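Local coordinates for protein serine--tRNA ligase, cytoplasmic (Candida albicans, PDB 3QO8) that attaches serine to tRNA(Ser) in two steps, first activating the amino acid with ATP and then transferring it to the acceptor end of the tRNA, at residues 164-178 with 284-298. Numbering follows the deposited sequence.
Sequences YDPERGVRIVGHRGY and SHGKDAWGIFRVHAF. With SSA (5'-O-(N-(L-seryl)-sulfamoyl)adenosine), chain B.
R176 NH1 donates to S284 O at 2.8 Å and to K287 O at 3.2 Å, the latter almost in the guanidinium plane. R176 NH2 donates to R294 O at 3.0 Å, approaching from above that carbonyl's plane, and weakly to D288 O. The S284, K287 and D288 carbonyls belong to a poorly ordered part of the loop with high B factors, so their share of this grip is less precisely placed than that of R294 O. The chain of R176 is extended from CG to NE, which carries the group into the bend of the loop. On the way R176 CD lies over the face of H296, 4.0 Å from the ring centroid and 27° off the ring normal, a CH-pi contact. H296 ND1 is held by R279 O.

This loop is part of motif 2 of the class II synthetase core, the strand-loop-strand hairpin that binds ATP, here entering strand 297-307. The loop's backbone at V295 reads the adenine of the seryl-adenylate analogue: V295 N donates to SSA N1 at 2.9 Å and V295 O accepts from SSA N6. One face of the F298 ring lies against the base, with SSA N3 3.6 Å above the plane of that ring. R294 bends at chi3 (-63°), and its NE meets the anti lone pair of D288 OD2; NH1 forms a salt bridge to E281.

Nearer the helix 166-173, Y178 OH donates to A297 O at 2.6 Å, A297 O lying at the edge of the Y178 ring, in its plane. I292 CG2 sits over one face of Y178, 15° off the ring normal, and also touches Y164 CD1. P166 CB lies 3.5 Å from CZ2 of W290, which is also poorly ordered. One water links R176 O to H296 N.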
loop_
_atom_site.group_PDB
_atom_site.type_symbol
_atom_site.label_atom_id
_atom_site.label_comp_id
_atom_site.label_asym_id
_atom_site.label_seq_id
_atom_site.Cartn_x
_atom_site.Cartn_y
_atom_site.Cartn_z
ATOM N N TYR A 164 -15.961 -1.935 11.196
ATOM C CA TYR A 164 -15.536 -1.517 9.862
ATOM C C TYR A 164 -16.611 -0.666 9.236
ATOM O O TYR A 164 -17.716 -0.578 9.770
ATOM C CB TYR A 164 -15.146 -2.711 8.971
ATOM C CG TYR A 164 -16.244 -3.340 8.135
ATOM C CD1 TYR A 164 -16.030 -3.609 6.790
ATOM C CD2 TYR A 164 -17.474 -3.706 8.691
ATOM C CE1 TYR A 164 -17.007 -4.201 6.001
ATOM C CE2 TYR A 164 -18.468 -4.312 7.900
ATOM C CZ TYR A 164 -18.222 -4.550 6.554
ATOM O OH TYR A 164 -19.176 -5.136 5.739
ATOM N N ASP A 165 -16.270 -0.016 8.128
ATOM C CA ASP A 165 -17.192 0.873 7.452
ATOM C C ASP A 165 -17.151 0.634 5.948
ATOM O O ASP A 165 -16.335 1.227 5.235
ATOM C CB ASP A 165 -16.827 2.329 7.747
ATOM C CG ASP A 165 -17.992 3.270 7.535
ATOM O OD1 ASP A 165 -18.776 3.055 6.574
ATOM O OD2 ASP A 165 -18.126 4.216 8.340
ATOM N N PRO A 166 -18.023 -0.248 5.454
ATOM C CA PRO A 166 -18.046 -0.500 4.011
ATOM C C PRO A 166 -18.733 0.623 3.242
ATOM O O PRO A 166 -18.431 0.839 2.070
ATOM C CB PRO A 166 -18.869 -1.793 3.889
ATOM C CG PRO A 166 -19.787 -1.761 5.096
ATOM C CD PRO A 166 -18.947 -1.127 6.200
ATOM N N GLU A 167 -19.660 1.327 3.879
ATOM C CA GLU A 167 -20.393 2.355 3.149
ATOM C C GLU A 167 -19.481 3.534 2.784
ATOM O O GLU A 167 -19.438 3.968 1.634
ATOM C CB GLU A 167 -21.627 2.823 3.930
ATOM C CG GLU A 167 -22.358 3.979 3.263
ATOM C CD GLU A 167 -23.804 4.131 3.732
ATOM O OE1 GLU A 167 -24.388 3.140 4.236
ATOM O OE2 GLU A 167 -24.352 5.250 3.590
ATOM N N ARG A 168 -18.747 4.050 3.763
ATOM C CA ARG A 168 -17.837 5.157 3.496
ATOM C C ARG A 168 -16.640 4.647 2.686
ATOM O O ARG A 168 -16.093 5.363 1.850
ATOM C CB ARG A 168 -17.405 5.823 4.808
ATOM C CG ARG A 168 -18.592 6.392 5.596
ATOM C CD ARG A 168 -18.135 7.138 6.839
ATOM N NE ARG A 168 -19.215 7.892 7.476
ATOM C CZ ARG A 168 -19.940 7.445 8.496
ATOM N NH1 ARG A 168 -19.718 6.237 8.994
ATOM N NH2 ARG A 168 -20.887 8.205 9.027
ATOM N N GLY A 169 -16.258 3.396 2.922
ATOM C CA GLY A 169 -15.237 2.757 2.117
ATOM C C GLY A 169 -15.586 2.785 0.636
ATOM O O GLY A 169 -14.782 3.198 -0.193
ATOM N N VAL A 170 -16.795 2.349 0.294
ATOM C CA VAL A 170 -17.192 2.309 -1.110
ATOM C C VAL A 170 -17.228 3.694 -1.744
ATOM O O VAL A 170 -16.780 3.869 -2.868
ATOM C CB VAL A 170 -18.545 1.590 -1.310
ATOM C CG1 VAL A 170 -19.048 1.800 -2.721
ATOM C CG2 VAL A 170 -18.396 0.111 -1.006
ATOM N N ARG A 171 -17.737 4.682 -1.016
ATOM C CA ARG A 171 -17.804 6.042 -1.545
ATOM C C ARG A 171 -16.425 6.599 -1.875
ATOM O O ARG A 171 -16.254 7.335 -2.844
ATOM C CB ARG A 171 -18.521 6.977 -0.570
ATOM C CG ARG A 171 -18.543 8.432 -1.039
ATOM C CD ARG A 171 -19.478 9.295 -0.203
ATOM N NE ARG A 171 -19.247 9.140 1.230
ATOM C CZ ARG A 171 -18.170 9.592 1.871
ATOM N NH1 ARG A 171 -17.204 10.222 1.207
ATOM N NH2 ARG A 171 -18.056 9.406 3.179
ATOM N N ILE A 172 -15.436 6.233 -1.072
ATOM C CA ILE A 172 -14.104 6.815 -1.202
ATOM C C ILE A 172 -13.170 6.049 -2.156
ATOM O O ILE A 172 -12.373 6.659 -2.858
ATOM C CB ILE A 172 -13.476 7.015 0.203
ATOM C CG1 ILE A 172 -14.217 8.160 0.917
ATOM C CG2 ILE A 172 -11.981 7.276 0.102
ATOM C CD1 ILE A 172 -13.953 8.270 2.394
ATOM N N VAL A 173 -13.308 4.724 -2.202
ATOM C CA VAL A 173 -12.409 3.862 -2.970
ATOM C C VAL A 173 -13.096 3.122 -4.134
ATOM O O VAL A 173 -12.447 2.745 -5.102
ATOM C CB VAL A 173 -11.806 2.755 -2.075
ATOM C CG1 VAL A 173 -10.561 2.178 -2.729
ATOM C CG2 VAL A 173 -11.499 3.293 -0.698
ATOM N N GLY A 174 -14.399 2.900 -4.021
ATOM C CA GLY A 174 -15.124 2.095 -4.999
ATOM C C GLY A 174 -15.431 0.726 -4.415
ATOM O O GLY A 174 -15.242 0.497 -3.217
ATOM N N HIS A 175 -15.893 -0.195 -5.258
ATOM C CA HIS A 175 -16.328 -1.514 -4.793
ATOM C C HIS A 175 -15.309 -2.245 -3.932
ATOM O O HIS A 175 -14.117 -2.257 -4.237
ATOM C CB HIS A 175 -16.746 -2.388 -5.983
ATOM C CG HIS A 175 -18.028 -1.953 -6.626
ATOM N ND1 HIS A 175 -19.057 -1.371 -5.915
ATOM C CD2 HIS A 175 -18.447 -2.011 -7.914
ATOM C CE1 HIS A 175 -20.056 -1.095 -6.736
ATOM N NE2 HIS A 175 -19.711 -1.472 -7.954
ATOM N N ARG A 176 -15.809 -2.875 -2.869
ATOM C CA ARG A 176 -15.008 -3.601 -1.878
ATOM C C ARG A 176 -14.162 -2.698 -0.969
ATOM O O ARG A 176 -13.459 -3.201 -0.093
ATOM C CB ARG A 176 -14.118 -4.671 -2.523
ATOM C CG ARG A 176 -14.861 -5.597 -3.491
ATOM C CD ARG A 176 -13.933 -6.701 -3.964
ATOM N NE ARG A 176 -14.538 -7.563 -4.987
ATOM C CZ ARG A 176 -15.288 -8.626 -4.718
ATOM N NH1 ARG A 176 -15.785 -9.355 -5.715
ATOM N NH2 ARG A 176 -15.550 -8.960 -3.457
ATOM N N GLY A 177 -14.237 -1.386 -1.158
ATOM C CA GLY A 177 -13.451 -0.477 -0.330
ATOM C C GLY A 177 -13.909 -0.497 1.113
ATOM O O GLY A 177 -15.088 -0.656 1.365
ATOM N N TYR A 178 -12.992 -0.314 2.067
ATOM C CA TYR A 178 -13.380 -0.317 3.477
ATOM C C TYR A 178 -12.403 0.446 4.349
ATOM O O TYR A 178 -11.217 0.555 4.022
ATOM C CB TYR A 178 -13.479 -1.751 4.025
ATOM C CG TYR A 178 -12.158 -2.501 4.010
ATOM C CD1 TYR A 178 -11.386 -2.623 5.163
ATOM C CD2 TYR A 178 -11.684 -3.085 2.839
ATOM C CE1 TYR A 178 -10.174 -3.310 5.146
ATOM C CE2 TYR A 178 -10.480 -3.775 2.816
ATOM C CZ TYR A 178 -9.732 -3.885 3.968
ATOM O OH TYR A 178 -8.542 -4.582 3.938
ATOM N N SER A 284 -13.504 -11.607 -10.566
ATOM C CA SER A 284 -14.368 -11.886 -9.423
ATOM C C SER A 284 -15.413 -10.791 -9.238
ATOM O O SER A 284 -15.222 -9.864 -8.449
ATOM C CB SER A 284 -13.535 -12.029 -8.148
ATOM O OG SER A 284 -12.540 -13.028 -8.291
ATOM N N HIS A 285 -16.519 -10.904 -9.965
ATOM C CA HIS A 285 -17.580 -9.909 -9.893
ATOM C C HIS A 285 -18.725 -10.388 -9.012
ATOM O O HIS A 285 -19.275 -11.467 -9.227
ATOM C CB HIS A 285 -18.102 -9.582 -11.294
ATOM C CG HIS A 285 -17.040 -9.109 -12.238
ATOM N ND1 HIS A 285 -16.731 -7.775 -12.402
ATOM C CD2 HIS A 285 -16.213 -9.791 -13.064
ATOM C CE1 HIS A 285 -15.761 -7.657 -13.291
ATOM N NE2 HIS A 285 -15.428 -8.866 -13.707
ATOM N N GLY A 286 -19.074 -9.582 -8.017
ATOM C CA GLY A 286 -20.206 -9.879 -7.159
ATOM C C GLY A 286 -19.954 -10.938 -6.100
ATOM O O GLY A 286 -20.551 -10.890 -5.022
ATOM N N LYS A 287 -19.079 -11.896 -6.396
ATOM C CA LYS A 287 -18.809 -12.983 -5.457
ATOM C C LYS A 287 -18.161 -12.482 -4.164
ATOM O O LYS A 287 -17.133 -11.794 -4.190
ATOM C CB LYS A 287 -17.967 -14.085 -6.109
ATOM C CG LYS A 287 -16.653 -13.611 -6.700
ATOM C CD LYS A 287 -15.875 -14.771 -7.308
ATOM C CE LYS A 287 -15.586 -15.850 -6.274
ATOM N NZ LYS A 287 -14.754 -16.955 -6.829
ATOM N N ASP A 288 -18.779 -12.831 -3.036
ATOM C CA ASP A 288 -18.328 -12.375 -1.726
ATOM C C ASP A 288 -18.417 -10.850 -1.665
ATOM O O ASP A 288 -17.436 -10.164 -1.362
ATOM C CB ASP A 288 -16.901 -12.858 -1.452
ATOM C CG ASP A 288 -16.722 -14.350 -1.731
ATOM O OD1 ASP A 288 -17.574 -15.155 -1.283
ATOM O OD2 ASP A 288 -15.732 -14.713 -2.410
ATOM N N ALA A 289 -19.614 -10.340 -1.946
ATOM C CA ALA A 289 -19.846 -8.911 -2.164
ATOM C C ALA A 289 -19.626 -8.033 -0.934
ATOM O O ALA A 289 -19.046 -6.948 -1.030
ATOM C CB ALA A 289 -21.253 -8.690 -2.723
ATOM N N TRP A 290 -20.098 -8.494 0.217
ATOM C CA TRP A 290 -20.032 -7.679 1.420
ATOM C C TRP A 290 -19.087 -8.294 2.450
ATOM O O TRP A 290 -18.911 -9.515 2.507
ATOM C CB TRP A 290 -21.434 -7.465 1.999
ATOM C CG TRP A 290 -21.722 -6.046 2.458
ATOM C CD1 TRP A 290 -22.269 -5.669 3.653
ATOM C CD2 TRP A 290 -21.483 -4.829 1.728
ATOM N NE1 TRP A 290 -22.388 -4.300 3.712
ATOM C CE2 TRP A 290 -21.913 -3.761 2.545
ATOM C CE3 TRP A 290 -20.951 -4.539 0.467
ATOM C CZ2 TRP A 290 -21.827 -2.426 2.140
ATOM C CZ3 TRP A 290 -20.864 -3.210 0.068
ATOM C CH2 TRP A 290 -21.301 -2.173 0.903
ATOM N N GLY A 291 -18.461 -7.431 3.239
ATOM C CA GLY A 291 -17.483 -7.852 4.225
ATOM C C GLY A 291 -16.059 -7.673 3.741
ATOM O O GLY A 291 -15.821 -7.125 2.654
ATOM N N ILE A 292 -15.102 -8.146 4.541
ATOM C CA ILE A 292 -13.683 -7.998 4.208
ATOM C C ILE A 292 -13.084 -9.371 3.906
ATOM O O ILE A 292 -11.892 -9.616 4.133
ATOM C CB ILE A 292 -12.894 -7.314 5.351
ATOM C CG1 ILE A 292 -13.109 -8.051 6.676
ATOM C CG2 ILE A 292 -13.317 -5.858 5.479
ATOM C CD1 ILE A 292 -12.265 -7.503 7.816
ATOM N N PHE A 293 -13.926 -10.266 3.397
ATOM C CA PHE A 293 -13.500 -11.618 3.068
ATOM C C PHE A 293 -12.735 -11.620 1.766
ATOM O O PHE A 293 -11.702 -12.267 1.650
ATOM C CB PHE A 293 -14.710 -12.569 2.967
ATOM C CG PHE A 293 -14.335 -13.981 2.577
ATOM C CD1 PHE A 293 -14.082 -14.940 3.548
ATOM C CD2 PHE A 293 -14.212 -14.337 1.245
ATOM C CE1 PHE A 293 -13.732 -16.237 3.193
ATOM C CE2 PHE A 293 -13.856 -15.627 0.883
ATOM C CZ PHE A 293 -13.614 -16.579 1.864
ATOM N N ARG A 294 -13.257 -10.909 0.775
ATOM C CA ARG A 294 -12.596 -10.803 -0.511
ATOM C C ARG A 294 -12.545 -9.340 -0.894
ATOM O O ARG A 294 -13.568 -8.762 -1.274
ATOM C CB ARG A 294 -13.348 -11.577 -1.606
ATOM C CG ARG A 294 -12.646 -11.466 -2.956
ATOM C CD ARG A 294 -13.367 -12.222 -4.080
ATOM N NE ARG A 294 -13.400 -13.650 -3.818
ATOM C CZ ARG A 294 -12.365 -14.469 -3.991
ATOM N NH1 ARG A 294 -11.205 -13.996 -4.436
ATOM N NH2 ARG A 294 -12.493 -15.764 -3.720
ATOM N N VAL A 295 -11.361 -8.742 -0.776
ATOM C CA VAL A 295 -11.202 -7.301 -0.969
ATOM C C VAL A 295 -10.041 -7.011 -1.904
ATOM O O VAL A 295 -9.357 -7.930 -2.340
ATOM C CB VAL A 295 -10.974 -6.588 0.379
ATOM C CG1 VAL A 295 -12.276 -6.559 1.201
ATOM C CG2 VAL A 295 -9.844 -7.280 1.157
ATOM N N HIS A 296 -9.820 -5.733 -2.223
ATOM C CA HIS A 296 -8.751 -5.352 -3.156
ATOM C C HIS A 296 -7.417 -5.095 -2.446
ATOM O O HIS A 296 -6.377 -5.068 -3.089
ATOM C CB HIS A 296 -9.136 -4.100 -3.959
ATOM C CG HIS A 296 -10.253 -4.332 -4.932
ATOM N ND1 HIS A 296 -10.139 -5.192 -6.007
ATOM C CD2 HIS A 296 -11.508 -3.828 -4.985
ATOM C CE1 HIS A 296 -11.282 -5.215 -6.673
ATOM N NE2 HIS A 296 -12.125 -4.391 -6.078
ATOM N N ALA A 297 -7.464 -4.894 -1.132
ATOM C CA ALA A 297 -6.270 -4.594 -0.327
ATOM C C ALA A 297 -6.418 -5.309 0.999
ATOM O O ALA A 297 -7.471 -5.224 1.634
ATOM C CB ALA A 297 -6.133 -3.065 -0.092
ATOM N N PHE A 298 -5.398 -6.054 1.404
ATOM C CA PHE A 298 -5.451 -6.778 2.673
ATOM C C PHE A 298 -4.042 -7.015 3.178
ATOM O O PHE A 298 -3.079 -6.900 2.407
ATOM C CB PHE A 298 -6.242 -8.109 2.536
ATOM C CG PHE A 298 -5.624 -9.105 1.582
ATOM C CD1 PHE A 298 -4.745 -10.074 2.038
ATOM C CD2 PHE A 298 -5.933 -9.071 0.226
ATOM C CE1 PHE A 298 -4.183 -11.005 1.152
ATOM C CE2 PHE A 298 -5.365 -9.966 -0.663
ATOM C CZ PHE A 298 -4.495 -10.943 -0.208
HETATM N N10 SSA B . 1.865 -16.318 -1.516
HETATM C CA SSA B . 0.780 -17.296 -1.553
HETATM C CB SSA B . 0.608 -17.940 -0.177
HETATM O OG SSA B . 0.068 -16.988 0.761
HETATM C C9 SSA B . -0.503 -16.639 -1.978
HETATM O O9 SSA B . -0.580 -15.427 -2.137
HETATM N N8 SSA B . -1.540 -17.451 -2.161
HETATM S S1 SSA B . -3.045 -16.922 -2.314
HETATM O O1S SSA B . -3.281 -16.238 -3.553
HETATM O O2S SSA B . -3.925 -18.037 -2.197
HETATM O "O5'" SSA B . -3.377 -15.974 -1.145
HETATM C "C5'" SSA B . -3.155 -16.365 0.199
HETATM C "C4'" SSA B . -4.399 -16.040 1.032
HETATM O "O4'" SSA B . -4.735 -14.647 1.021
HETATM C "C3'" SSA B . -5.656 -16.726 0.548
HETATM O "O3'" SSA B . -5.658 -18.099 0.969
HETATM C "C2'" SSA B . -6.726 -15.878 1.224
HETATM O "O2'" SSA B . -6.861 -16.250 2.610
HETATM C "C1'" SSA B . -6.137 -14.468 1.175
HETATM N N9 SSA B . -6.671 -13.729 0.013
HETATM C C8 SSA B . -6.418 -13.969 -1.284
HETATM N N7 SSA B . -7.110 -13.081 -2.030
HETATM C C5 SSA B . -7.786 -12.284 -1.182
HETATM C C6 SSA B . -8.635 -11.209 -1.363
HETATM N N6 SSA B . -8.912 -10.796 -2.618
HETATM N N1 SSA B . -9.169 -10.595 -0.282
HETATM C C2 SSA B . -8.882 -11.021 0.954
HETATM N N3 SSA B . -8.055 -12.054 1.160
HETATM C C4 SSA B . -7.511 -12.703 0.104
HETATM O O HOH W 1 -10.816 -3.403 -0.912
HETATM O O HOH W 2 -15.120 -4.395 1.857
HETATM O O HOH W 3 -14.009 -6.813 -8.015
#